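Side-chain contacts in DUF7790 domain-containing protein (Leptospira interrogans serogroup Icterohaemorrhagiae serovar copenhageni, PDB 6ULO), which is of unknown function but carries a domain grouped with the NAD(P)-binding Rossmann folds and is probably anchored to a membrane by a transmembrane helix: residues F86-D91 and T205-T210; N65-V68 and Q74-T77; T210-G215 and I240-V245; I221-A226 and S284-W289. All coordinates share one frame; numbering follows the deposited sequence.

From the N terminus, interaction 2 closes the shortest loop, five residues between segments 65-68 and 74-77, inside a beta-alpha-beta unit. Interaction 1 opens on the next strand, 86-91, and closes 113 mostly helical residues later on helix 203-214. That helix then starts interaction 3, which shares Thr-210 with interaction 1 and reaches the turn after helix 234-241. Before interaction 3 closes, interaction 4 opens at the end of strand 218-222, so these two cross; interaction 4 ends on helix 283-291. Interactions 1 and 2 fasten helices to neighbouring strands of one sheet, interaction 3 ties a helix to a turn, and interaction 4 ties a strand end to a helix.

Interaction 1 of 4, residues F86-D91 and T205-T210; sequences FIYLMD and TGIGNT
Tyr-88 and Ile-207 lie opposite each other where strand 86-91 packs against segment 205-210 of helix 203-214, the segment axes 11.7 Å apart at closest and nearly antiparallel at 162°. Both CB atoms point into the space between the elements, and the two side chains slide past one another in opposite directions. Ile-207 lays its CG1 over one face of the tyrosine ring, off centre toward the rim, while its CG2 branch reaches the ring atom CD2 of Tyr-88 at 4.0 Å. A chi1 of -86° sets CG of the tyrosine beside the backbone N and so brings the ring against Ile-207. Beyond the ring, CD1 of Ile-207 meets the sulfur SD of Met-90 at 4.2 Å, so one isoleucine bridges two residues on the same side of the strand. The helix belongs to the crossover that leads from strand 191-195 to strand 218-222, passing over strands 86-91 and 66-69; this strand order, 3-2-1-4-5, is that of a Rossmann-type sheet, and the isoleucine also touches Ile-194 of the edge strand 191-195. One turn on, the methyl CG2 of Thr-210 stands 3.8 Å from the hydroxyl OH of Tyr-88, an approach of carbon to oxygen alongside otherwise apolar packing. The polar ends of this pair turn to other partners: the tyrosine OH bonds to Leu-27 O of helix 18-28, and OG1 of Thr-210 pairs with Thr-30 OG1, so residues that precede the sheet in the chain satisfy both buried hydroxyls.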
loop_
_atom_site.group_PDB
_atom_site.type_symbol
_atom_site.label_atom_id
_atom_site.label_comp_id
_atom_site.label_asym_id
_atom_site.label_seq_id
_atom_site.Cartn_x
_atom_site.Cartn_y
_atom_site.Cartn_z
ATOM N N PHE A 86 -11.304 4.627 0.313
ATOM C CA PHE A 86 -11.198 3.464 -0.559
ATOM C C PHE A 86 -9.719 3.168 -0.692
ATOM O O PHE A 86 -8.894 4.076 -0.551
ATOM C CB PHE A 86 -11.771 3.737 -1.963
ATOM C CG PHE A 86 -13.201 4.221 -1.964
ATOM C CD1 PHE A 86 -14.248 3.304 -1.946
ATOM C CD2 PHE A 86 -13.508 5.570 -1.943
ATOM C CE1 PHE A 86 -15.571 3.713 -1.914
ATOM C CE2 PHE A 86 -14.842 5.997 -1.923
ATOM C CZ PHE A 86 -15.871 5.054 -1.891
ATOM N N ILE A 87 -9.390 1.901 -0.922
ATOM C CA ILE A 87 -7.999 1.457 -1.000
ATOM C C ILE A 87 -7.785 0.670 -2.287
ATOM O O ILE A 87 -8.338 -0.430 -2.432
ATOM C CB ILE A 87 -7.611 0.582 0.201
ATOM C CG1 ILE A 87 -7.866 1.291 1.523
ATOM C CG2 ILE A 87 -6.155 0.122 0.063
ATOM C CD1 ILE A 87 -7.645 0.413 2.743
ATOM N N TYR A 88 -6.963 1.206 -3.199
ATOM C CA TYR A 88 -6.447 0.421 -4.318
ATOM C C TYR A 88 -5.090 -0.186 -3.940
ATOM O O TYR A 88 -4.161 0.533 -3.565
ATOM C CB TYR A 88 -6.252 1.303 -5.550
ATOM C CG TYR A 88 -7.487 1.470 -6.405
ATOM C CD1 TYR A 88 -8.145 0.372 -6.954
ATOM C CD2 TYR A 88 -7.910 2.746 -6.793
ATOM C CE1 TYR A 88 -9.251 0.537 -7.827
ATOM C CE2 TYR A 88 -8.984 2.923 -7.679
ATOM C CZ TYR A 88 -9.627 1.812 -8.182
ATOM O OH TYR A 88 -10.657 2.012 -9.042
ATOM N N LEU A 89 -4.977 -1.492 -4.051
ATOM C CA LEU A 89 -3.712 -2.200 -3.853
ATOM C C LEU A 89 -3.274 -2.612 -5.242
ATOM O O LEU A 89 -3.743 -3.616 -5.780
ATOM C CB LEU A 89 -3.894 -3.393 -2.919
ATOM C CG LEU A 89 -4.444 -3.017 -1.538
ATOM C CD1 LEU A 89 -4.689 -4.270 -0.748
ATOM C CD2 LEU A 89 -3.453 -2.143 -0.793
ATOM N N MET A 90 -2.403 -1.815 -5.845
ATOM C CA MET A 90 -1.978 -2.032 -7.224
ATOM C C MET A 90 -0.569 -2.601 -7.208
ATOM O O MET A 90 0.354 -1.932 -6.729
ATOM C CB MET A 90 -1.975 -0.724 -8.028
ATOM C CG MET A 90 -1.581 -0.976 -9.473
ATOM S SD MET A 90 -1.304 0.553 -10.455
ATOM C CE MET A 90 0.349 0.949 -9.926
ATOM N N ASP A 91 -0.378 -3.800 -7.745
ATOM C CA ASP A 91 0.954 -4.394 -7.786
ATOM C C ASP A 91 1.147 -5.113 -9.111
ATOM O O ASP A 91 0.188 -5.450 -9.810
ATOM C CB ASP A 91 1.174 -5.325 -6.581
ATOM C CG ASP A 91 2.636 -5.516 -6.217
ATOM O OD1 ASP A 91 3.114 -4.728 -5.364
ATOM O OD2 ASP A 91 3.272 -6.469 -6.750
ATOM N N THR A 205 -2.706 5.222 -14.891
ATOM C CA THR A 205 -3.467 6.261 -15.571
ATOM C C THR A 205 -4.954 6.026 -15.404
ATOM O O THR A 205 -5.725 6.969 -15.160
ATOM C CB THR A 205 -3.080 6.320 -17.048
ATOM O OG1 THR A 205 -1.833 7.009 -17.143
ATOM C CG2 THR A 205 -4.120 7.109 -17.879
ATOM N N GLY A 206 -5.369 4.750 -15.476
ATOM C CA GLY A 206 -6.776 4.411 -15.333
ATOM C C GLY A 206 -7.323 4.772 -13.967
ATOM O O GLY A 206 -8.485 5.161 -13.850
ATOM N N ILE A 207 -6.506 4.637 -12.908
ATOM C CA ILE A 207 -6.979 5.028 -11.582
ATOM C C ILE A 207 -7.326 6.504 -11.577
ATOM O O ILE A 207 -8.378 6.916 -11.069
ATOM C CB ILE A 207 -5.934 4.709 -10.502
ATOM C CG1 ILE A 207 -5.840 3.202 -10.279
ATOM C CG2 ILE A 207 -6.265 5.423 -9.210
ATOM C CD1 ILE A 207 -4.644 2.835 -9.370
ATOM N N GLY A 208 -6.450 7.329 -12.150
ATOM C CA GLY A 208 -6.733 8.751 -12.173
ATOM C C GLY A 208 -7.992 9.063 -12.961
ATOM O O GLY A 208 -8.809 9.902 -12.551
ATOM N N ASN A 209 -8.192 8.376 -14.094
ATOM C CA ASN A 209 -9.398 8.638 -14.887
ATOM C C ASN A 209 -10.655 8.170 -14.157
ATOM O O ASN A 209 -11.687 8.852 -14.184
ATOM C CB ASN A 209 -9.292 7.961 -16.240
ATOM C CG ASN A 209 -8.230 8.593 -17.100
ATOM O OD1 ASN A 209 -7.871 9.755 -16.913
ATOM N ND2 ASN A 209 -7.740 7.842 -18.065
ATOM N N THR A 210 -10.583 7.015 -13.487
ATOM C CA THR A 210 -11.721 6.527 -12.727
ATOM C C THR A 210 -12.080 7.485 -11.609
ATOM O O THR A 210 -13.253 7.828 -11.417
ATOM C CB THR A 210 -11.378 5.148 -12.162
ATOM O OG1 THR A 210 -11.289 4.197 -13.234
ATOM C CG2 THR A 210 -12.426 4.709 -11.131
#

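Interaction 2 of 4, residues N65-V68 and Q74-T77; sequences NVYV and QNLT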
loop_
_atom_site.group_PDB
_atom_site.type_symbol
_atom_site.label_atom_id
_atom_site.label_comp_id
_atom_site.label_asym_id
_atom_site.label_seq_id
_atom_site.Cartn_x
_atom_site.Cartn_y
_atom_site.Cartn_z
ATOM N N ASN A 65 -9.548 10.633 1.828
ATOM C CA ASN A 65 -9.539 10.479 0.377
ATOM C C ASN A 65 -9.131 9.069 -0.033
ATOM O O ASN A 65 -9.225 8.146 0.788
ATOM C CB ASN A 65 -8.693 11.569 -0.284
ATOM C CG ASN A 65 -9.340 12.943 -0.126
ATOM O OD1 ASN A 65 -10.474 13.148 -0.534
ATOM N ND2 ASN A 65 -8.642 13.861 0.486
ATOM N N VAL A 66 -8.733 8.863 -1.286
ATOM C CA VAL A 66 -8.455 7.509 -1.769
ATOM C C VAL A 66 -7.006 7.132 -1.470
ATOM O O VAL A 66 -6.096 7.971 -1.506
ATOM C CB VAL A 66 -8.823 7.384 -3.268
ATOM C CG1 VAL A 66 -8.469 6.007 -3.828
ATOM C CG2 VAL A 66 -10.311 7.681 -3.442
ATOM N N TYR A 67 -6.759 5.850 -1.208
ATOM C CA TYR A 67 -5.415 5.334 -0.974
ATOM C C TYR A 67 -5.019 4.503 -2.189
ATOM O O TYR A 67 -5.825 3.677 -2.641
ATOM C CB TYR A 67 -5.450 4.419 0.271
ATOM C CG TYR A 67 -4.088 3.910 0.654
ATOM C CD1 TYR A 67 -3.393 4.498 1.691
ATOM C CD2 TYR A 67 -3.482 2.869 -0.032
ATOM C CE1 TYR A 67 -2.122 4.064 2.054
ATOM C CE2 TYR A 67 -2.208 2.427 0.329
ATOM C CZ TYR A 67 -1.543 3.044 1.377
ATOM O OH TYR A 67 -0.283 2.635 1.744
ATOM N N VAL A 68 -3.784 4.674 -2.702
ATOM C CA VAL A 68 -3.217 3.797 -3.738
ATOM C C VAL A 68 -1.862 3.309 -3.248
ATOM O O VAL A 68 -1.040 4.127 -2.830
ATOM C CB VAL A 68 -3.023 4.555 -5.064
ATOM C CG1 VAL A 68 -2.412 3.630 -6.116
ATOM C CG2 VAL A 68 -4.365 5.168 -5.500
ATOM N N GLN A 74 1.083 -3.641 4.753
ATOM C CA GLN A 74 1.492 -2.342 5.282
ATOM C C GLN A 74 0.591 -1.225 4.769
ATOM O O GLN A 74 0.440 -0.187 5.420
ATOM C CB GLN A 74 2.966 -2.047 4.992
ATOM C CG GLN A 74 3.293 -1.700 3.545
ATOM C CD GLN A 74 3.626 -2.883 2.683
ATOM O OE1 GLN A 74 2.971 -3.921 2.732
ATOM N NE2 GLN A 74 4.634 -2.733 1.826
ATOM N N ASN A 75 -0.031 -1.419 3.595
ATOM C CA ASN A 75 -0.975 -0.436 3.070
ATOM C C ASN A 75 -2.206 -0.313 3.949
ATOM O O ASN A 75 -2.782 0.774 4.054
ATOM C CB ASN A 75 -1.393 -0.848 1.668
ATOM C CG ASN A 75 -0.229 -0.724 0.700
ATOM O OD1 ASN A 75 0.188 0.384 0.361
ATOM N ND2 ASN A 75 0.296 -1.851 0.246
ATOM N N LEU A 76 -2.651 -1.430 4.523
ATOM C CA LEU A 76 -3.805 -1.387 5.416
ATOM C C LEU A 76 -3.450 -0.642 6.699
ATOM O O LEU A 76 -4.266 0.112 7.238
ATOM C CB LEU A 76 -4.314 -2.804 5.680
ATOM C CG LEU A 76 -4.599 -3.584 4.394
ATOM C CD1 LEU A 76 -5.110 -4.964 4.749
ATOM C CD2 LEU A 76 -5.602 -2.913 3.474
ATOM N N THR A 77 -2.217 -0.824 7.200
ATOM C CA THR A 77 -1.776 -0.034 8.342
ATOM C C THR A 77 -1.876 1.457 8.043
ATOM O O THR A 77 -2.455 2.226 8.836
ATOM C CB THR A 77 -0.351 -0.420 8.702
ATOM O OG1 THR A 77 -0.382 -1.781 9.136
ATOM C CG2 THR A 77 0.223 0.459 9.817
#
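The ring of Tyr-67 carries the backbone oxygen of Asn-75 over one face, 3.7 Å above the plane and toward the rim, while OD1 of the same asparagine lies at the ring's edge, in its plane. Ring and side-chain amide are turned 76° apart, and the two side chains cross at about a right angle. The phenol donates through OH to Asn-75 OD1 over 2.7 Å. Seen from the acceptor, the C=O...donor angle is 124° and the donor tilts 16° from the carbonyl plane. With CG anti to the backbone N, the tyrosine projects from strand 66-69 to the first turn of helix 74-82, and its CE2 also packs 3.6 Å from Asn-75 CB. Strand and helix open a beta-alpha-beta unit completed by strand 86-91, and the loop between them is held by the same asparagine: ND2 bonds to Val-70 O and Ser-72 O. The amide is thus held at both ends, its oxygen accepting from the phenol and its nitrogen donating to two carbonyls, which fixes its rotation and gives this buried polar group partners at both ends.

Interaction 3 of 4, residues T210-G215 and I240-V245; sequences TLKKIG and ILNLPV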
loop_
_atom_site.group_PDB
_atom_site.type_symbol
_atom_site.label_atom_id
_atom_site.label_comp_id
_atom_site.label_asym_id
_atom_site.label_seq_id
_atom_site.Cartn_x
_atom_site.Cartn_y
_atom_site.Cartn_z
ATOM N N THR A 210 -10.583 7.015 -13.487
ATOM C CA THR A 210 -11.721 6.527 -12.727
ATOM C C THR A 210 -12.080 7.485 -11.609
ATOM O O THR A 210 -13.253 7.828 -11.417
ATOM C CB THR A 210 -11.378 5.148 -12.162
ATOM O OG1 THR A 210 -11.289 4.197 -13.234
ATOM C CG2 THR A 210 -12.426 4.709 -11.131
ATOM N N LEU A 211 -11.083 7.938 -10.858
ATOM C CA LEU A 211 -11.337 8.850 -9.750
ATOM C C LEU A 211 -11.878 10.180 -10.250
ATOM O O LEU A 211 -12.805 10.739 -9.647
ATOM C CB LEU A 211 -10.060 9.052 -8.942
ATOM C CG LEU A 211 -9.607 7.795 -8.192
ATOM C CD1 LEU A 211 -8.416 8.088 -7.278
ATOM C CD2 LEU A 211 -10.740 7.160 -7.360
ATOM N N LYS A 212 -11.340 10.691 -11.366
ATOM C CA LYS A 212 -11.902 11.907 -11.963
ATOM C C LYS A 212 -13.377 11.726 -12.323
ATOM O O LYS A 212 -14.209 12.619 -12.083
ATOM C CB LYS A 212 -11.071 12.332 -13.171
ATOM C CG LYS A 212 -9.776 13.017 -12.718
ATOM C CD LYS A 212 -8.818 13.222 -13.864
ATOM C CE LYS A 212 -7.649 14.068 -13.439
ATOM N NZ LYS A 212 -6.657 14.286 -14.529
ATOM N N LYS A 213 -13.728 10.563 -12.875
ATOM C CA LYS A 213 -15.102 10.335 -13.299
ATOM C C LYS A 213 -16.052 10.350 -12.112
ATOM O O LYS A 213 -17.184 10.827 -12.224
ATOM C CB LYS A 213 -15.203 9.017 -14.082
ATOM C CG LYS A 213 -16.610 8.673 -14.581
ATOM C CD LYS A 213 -17.197 9.792 -15.446
ATOM C CE LYS A 213 -18.449 9.334 -16.209
ATOM N NZ LYS A 213 -19.246 10.467 -16.767
ATOM N N ILE A 214 -15.621 9.832 -10.958
ATOM C CA ILE A 214 -16.500 9.793 -9.793
ATOM C C ILE A 214 -16.309 10.986 -8.869
ATOM O O ILE A 214 -16.929 11.030 -7.803
ATOM C CB ILE A 214 -16.364 8.475 -9.011
ATOM C CG1 ILE A 214 -14.971 8.336 -8.386
ATOM C CG2 ILE A 214 -16.701 7.297 -9.932
ATOM C CD1 ILE A 214 -14.821 7.129 -7.440
ATOM N N GLY A 215 -15.471 11.946 -9.237
ATOM C CA GLY A 215 -15.294 13.143 -8.441
ATOM C C GLY A 215 -14.541 12.961 -7.146
ATOM O O GLY A 215 -14.790 13.716 -6.198
ATOM N N ILE A 240 1.180 9.913 -12.880
ATOM C CA ILE A 240 1.140 10.683 -11.640
ATOM C C ILE A 240 0.534 12.064 -11.875
ATOM O O ILE A 240 -0.265 12.545 -11.063
ATOM C CB ILE A 240 2.516 10.737 -10.955
ATOM C CG1 ILE A 240 3.021 9.312 -10.673
ATOM C CG2 ILE A 240 2.436 11.587 -9.680
ATOM C CD1 ILE A 240 2.196 8.534 -9.720
ATOM N N LEU A 241 0.881 12.716 -12.994
ATOM C CA LEU A 241 0.274 14.006 -13.304
ATOM C C LEU A 241 -1.227 13.900 -13.469
ATOM O O LEU A 241 -1.947 14.867 -13.211
ATOM C CB LEU A 241 0.907 14.607 -14.563
ATOM C CG LEU A 241 2.066 15.547 -14.200
ATOM C CD1 LEU A 241 3.205 14.891 -13.432
ATOM C CD2 LEU A 241 2.564 16.244 -15.455
ATOM N N ASN A 242 -1.712 12.743 -13.932
ATOM C CA ASN A 242 -3.131 12.548 -14.176
ATOM C C ASN A 242 -3.932 12.270 -12.910
ATOM O O ASN A 242 -5.164 12.277 -12.949
ATOM C CB ASN A 242 -3.318 11.398 -15.182
ATOM C CG ASN A 242 -4.728 11.270 -15.650
ATOM O OD1 ASN A 242 -5.323 12.237 -16.176
ATOM N ND2 ASN A 242 -5.289 10.072 -15.477
ATOM N N LEU A 243 -3.285 12.032 -11.779
ATOM C CA LEU A 243 -4.040 11.720 -10.562
ATOM C C LEU A 243 -4.715 12.980 -10.040
ATOM O O LEU A 243 -4.041 14.018 -9.885
ATOM C CB LEU A 243 -3.130 11.183 -9.458
ATOM C CG LEU A 243 -2.502 9.813 -9.700
ATOM C CD1 LEU A 243 -1.496 9.520 -8.578
ATOM C CD2 LEU A 243 -3.565 8.696 -9.786
ATOM N N PRO A 244 -6.016 12.928 -9.731
ATOM C CA PRO A 244 -6.650 14.021 -8.979
ATOM C C PRO A 244 -6.207 13.923 -7.524
ATOM O O PRO A 244 -6.190 12.832 -6.951
ATOM C CB PRO A 244 -8.143 13.722 -9.140
ATOM C CG PRO A 244 -8.202 12.233 -9.260
ATOM C CD PRO A 244 -6.943 11.806 -9.985
ATOM N N VAL A 245 -5.798 15.056 -6.947
ATOM C CA VAL A 245 -5.208 15.060 -5.613
ATOM C C VAL A 245 -5.784 16.195 -4.785
ATOM O O VAL A 245 -6.320 17.168 -5.311
ATOM C CB VAL A 245 -3.666 15.153 -5.662
ATOM C CG1 VAL A 245 -3.105 13.999 -6.455
ATOM C CG2 VAL A 245 -3.228 16.474 -6.284
HETATM O O HOH W 1 -4.803 16.052 -13.470
#
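Lys-212 stretches from helix 203-214 to grip the turn around Asn-242 with its ammonium group. NZ donates to Asn-242 OD1 at 2.9 Å, approaching from above the amide, 58° out of the carbonyl plane, and makes a weak second bond to the backbone oxygen O of Asn-242 at 3.0 Å. A water accepts a third bond from NZ at 2.8 Å and itself donates to Leu-241 O. The aliphatic stem of the lysine does different work: chi1 of -77° sets CG beside the backbone N, the chain is extended beyond it, and CG passes 3.9 Å from Pro-244 CG. That same proline carbon presses 3.7 Å from CB of Leu-211, so the pyrrolidine ring seats against two successive residues of the helix. The contact joins helix 203-214 to the turn that follows helix 234-241, on one face of the Rossmann-like sheet; the first helix leads into strand 218-222, and the second comes after that strand in the chain. Carbonyls gathered near the C-terminal end of helix 234-241 probably make a favourable seat for a positive charge. Asn-242 is itself positioned by Asn-209 of the lysine's own helix, whose OD1 accepts from its ND2. Leu-243 N bonds to Ile-240 O and shapes the turn, after which Pro-244 pairs by backbone with Val-218. At the far end of segment 210-215 the helix stops in a Schellman motif, with Gly-215 at a positive phi of 72° and its N bonded to Lys-212 O, turning the chain toward strand 218-222.

Interaction 4 of 4, residues I221-A226 and S284-W289; sequences IYFSNA and SNFQKW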
loop_
_atom_site.group_PDB
_atom_site.type_symbol
_atom_site.label_atom_id
_atom_site.label_comp_id
_atom_site.label_asym_id
_atom_site.label_seq_id
_atom_site.Cartn_x
_atom_site.Cartn_y
_atom_site.Cartn_z
ATOM N N ILE A 221 -0.450 8.086 -1.975
ATOM C CA ILE A 221 0.096 7.056 -2.845
ATOM C C ILE A 221 1.380 6.523 -2.220
ATOM O O ILE A 221 2.285 7.301 -1.876
ATOM C CB ILE A 221 0.247 7.517 -4.313
ATOM C CG1 ILE A 221 0.635 6.332 -5.185
ATOM C CG2 ILE A 221 1.216 8.705 -4.464
ATOM C CD1 ILE A 221 0.397 6.574 -6.660
ATOM N N TYR A 222 1.446 5.206 -2.011
ATOM C CA TYR A 222 2.578 4.556 -1.357
ATOM C C TYR A 222 3.370 3.755 -2.382
ATOM O O TYR A 222 2.815 2.887 -3.070
ATOM C CB TYR A 222 2.062 3.646 -0.232
ATOM C CG TYR A 222 3.103 2.664 0.314
ATOM C CD1 TYR A 222 4.062 3.061 1.273
ATOM C CD2 TYR A 222 3.132 1.351 -0.123
ATOM C CE1 TYR A 222 4.983 2.141 1.774
ATOM C CE2 TYR A 222 4.048 0.434 0.400
ATOM C CZ TYR A 222 4.972 0.842 1.339
ATOM O OH TYR A 222 5.873 -0.070 1.804
ATOM N N PHE A 223 4.663 4.051 -2.486
ATOM C CA PHE A 223 5.568 3.399 -3.423
ATOM C C PHE A 223 6.527 2.418 -2.777
ATOM O O PHE A 223 7.336 1.841 -3.490
ATOM C CB PHE A 223 6.405 4.423 -4.180
ATOM C CG PHE A 223 5.594 5.360 -5.041
ATOM C CD1 PHE A 223 4.674 4.879 -5.975
ATOM C CD2 PHE A 223 5.760 6.747 -4.929
ATOM C CE1 PHE A 223 3.961 5.772 -6.799
ATOM C CE2 PHE A 223 5.050 7.630 -5.752
ATOM C CZ PHE A 223 4.163 7.140 -6.673
ATOM N N SER A 224 6.535 2.280 -1.443
ATOM C CA SER A 224 7.618 1.548 -0.790
ATOM C C SER A 224 8.936 2.119 -1.292
ATOM O O SER A 224 9.016 3.329 -1.484
ATOM C CB SER A 224 7.427 0.034 -0.984
ATOM O OG SER A 224 8.430 -0.692 -0.279
ATOM N N ASN A 225 9.929 1.276 -1.565
ATOM C CA ASN A 225 11.159 1.746 -2.192
ATOM C C ASN A 225 11.200 1.392 -3.666
ATOM O O ASN A 225 12.290 1.307 -4.254
ATOM C CB ASN A 225 12.417 1.243 -1.457
ATOM C CG ASN A 225 12.673 -0.227 -1.667
ATOM O OD1 ASN A 225 11.712 -1.031 -1.663
ATOM N ND2 ASN A 225 13.947 -0.614 -1.812
ATOM N N ALA A 226 10.024 1.213 -4.293
ATOM C CA ALA A 226 9.998 0.802 -5.696
ATOM C C ALA A 226 10.737 1.776 -6.604
ATOM O O ALA A 226 11.329 1.345 -7.600
ATOM C CB ALA A 226 8.553 0.654 -6.165
ATOM N N SER A 284 1.213 17.019 -5.066
ATOM C CA SER A 284 1.344 18.194 -5.934
ATOM C C SER A 284 2.808 18.593 -6.110
ATOM O O SER A 284 3.226 18.985 -7.211
ATOM C CB SER A 284 0.563 19.366 -5.351
ATOM O OG SER A 284 1.098 19.719 -4.088
ATOM N N ASN A 285 3.593 18.527 -5.030
ATOM C CA ASN A 285 5.024 18.814 -5.114
ATOM C C ASN A 285 5.721 17.785 -5.998
ATOM O O ASN A 285 6.509 18.137 -6.886
ATOM C CB ASN A 285 5.609 18.843 -3.693
ATOM C CG ASN A 285 7.116 19.125 -3.670
ATOM O OD1 ASN A 285 7.911 18.262 -4.022
ATOM N ND2 ASN A 285 7.508 20.330 -3.236
ATOM N N PHE A 286 5.386 16.515 -5.821
ATOM C CA PHE A 286 5.978 15.468 -6.644
ATOM C C PHE A 286 5.659 15.682 -8.118
ATOM O O PHE A 286 6.514 15.461 -8.967
ATOM C CB PHE A 286 5.465 14.116 -6.148
ATOM C CG PHE A 286 6.113 12.911 -6.781
ATOM C CD1 PHE A 286 7.499 12.852 -6.969
ATOM C CD2 PHE A 286 5.339 11.801 -7.126
ATOM C CE1 PHE A 286 8.095 11.712 -7.495
ATOM C CE2 PHE A 286 5.935 10.647 -7.645
ATOM C CZ PHE A 286 7.318 10.596 -7.821
ATOM N N GLN A 287 4.441 16.126 -8.433
ATOM C CA GLN A 287 4.072 16.406 -9.820
ATOM C C GLN A 287 4.945 17.502 -10.430
ATOM O O GLN A 287 5.304 17.417 -11.605
ATOM C CB GLN A 287 2.591 16.778 -9.902
ATOM C CG GLN A 287 1.678 15.575 -9.621
ATOM C CD GLN A 287 0.224 16.001 -9.445
ATOM O OE1 GLN A 287 -0.032 17.131 -9.058
ATOM N NE2 GLN A 287 -0.719 15.111 -9.741
ATOM N N LYS A 288 5.351 18.497 -9.627
ATOM C CA LYS A 288 6.321 19.484 -10.102
ATOM C C LYS A 288 7.655 18.831 -10.449
ATOM O O LYS A 288 8.246 19.107 -11.501
ATOM C CB LYS A 288 6.547 20.586 -9.063
ATOM C CG LYS A 288 5.342 21.408 -8.667
ATOM C CD LYS A 288 5.732 22.401 -7.549
ATOM C CE LYS A 288 4.625 23.380 -7.240
ATOM N NZ LYS A 288 4.313 24.290 -8.394
ATOM N N TRP A 289 8.182 17.989 -9.551
ATOM C CA TRP A 289 9.450 17.327 -9.852
ATOM C C TRP A 289 9.350 16.498 -11.122
ATOM O O TRP A 289 10.245 16.534 -11.970
ATOM C CB TRP A 289 9.895 16.461 -8.662
ATOM C CG TRP A 289 10.389 17.301 -7.533
ATOM C CD1 TRP A 289 9.659 17.778 -6.466
ATOM C CD2 TRP A 289 11.733 17.740 -7.327
ATOM N NE1 TRP A 289 10.479 18.518 -5.630
ATOM C CE2 TRP A 289 11.750 18.496 -6.137
ATOM C CE3 TRP A 289 12.926 17.578 -8.044
ATOM C CZ2 TRP A 289 12.902 19.094 -5.661
ATOM C CZ3 TRP A 289 14.071 18.172 -7.555
ATOM C CH2 TRP A 289 14.047 18.909 -6.381
#
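Phe-223 and Phe-286 make this contact with one ring each, CE2 of Phe-223 meeting CE2 of Phe-286 at 3.7 Å. The pair is oblique, with ring centroids 6.0 Å apart and planes at 58°, and the neighbouring CZ of Phe-223 comes to 4.0 Å from the same Phe-286 CE2. Different first torsions aim them at each other: Phe-223 holds CG beside its backbone N, whereas Phe-286 has CG anti to its own backbone N (chi1 -173°). This tight part is small but buried, since Val-251 and Ile-240 touch both rings and Arg-253 adds a cation-pi contact to Phe-286. Away from the rings the segments part. On the helix, Lys-288 is exposed and Gln-287 partly so; across from it, Ser-224 and Asn-225 are partly exposed in the type II' turn closed by Ala-226 N to Phe-223 O, and Ser-224 OG bonds to Glu-50. The contact thus pins this turn to helix 283-291, which follows the antiparallel strand 277-282. An oblique aromatic pair here joins the sheet to a flanking helix, near the C-terminal end of strand 218-222 in a Rossmann-like three-layer fold.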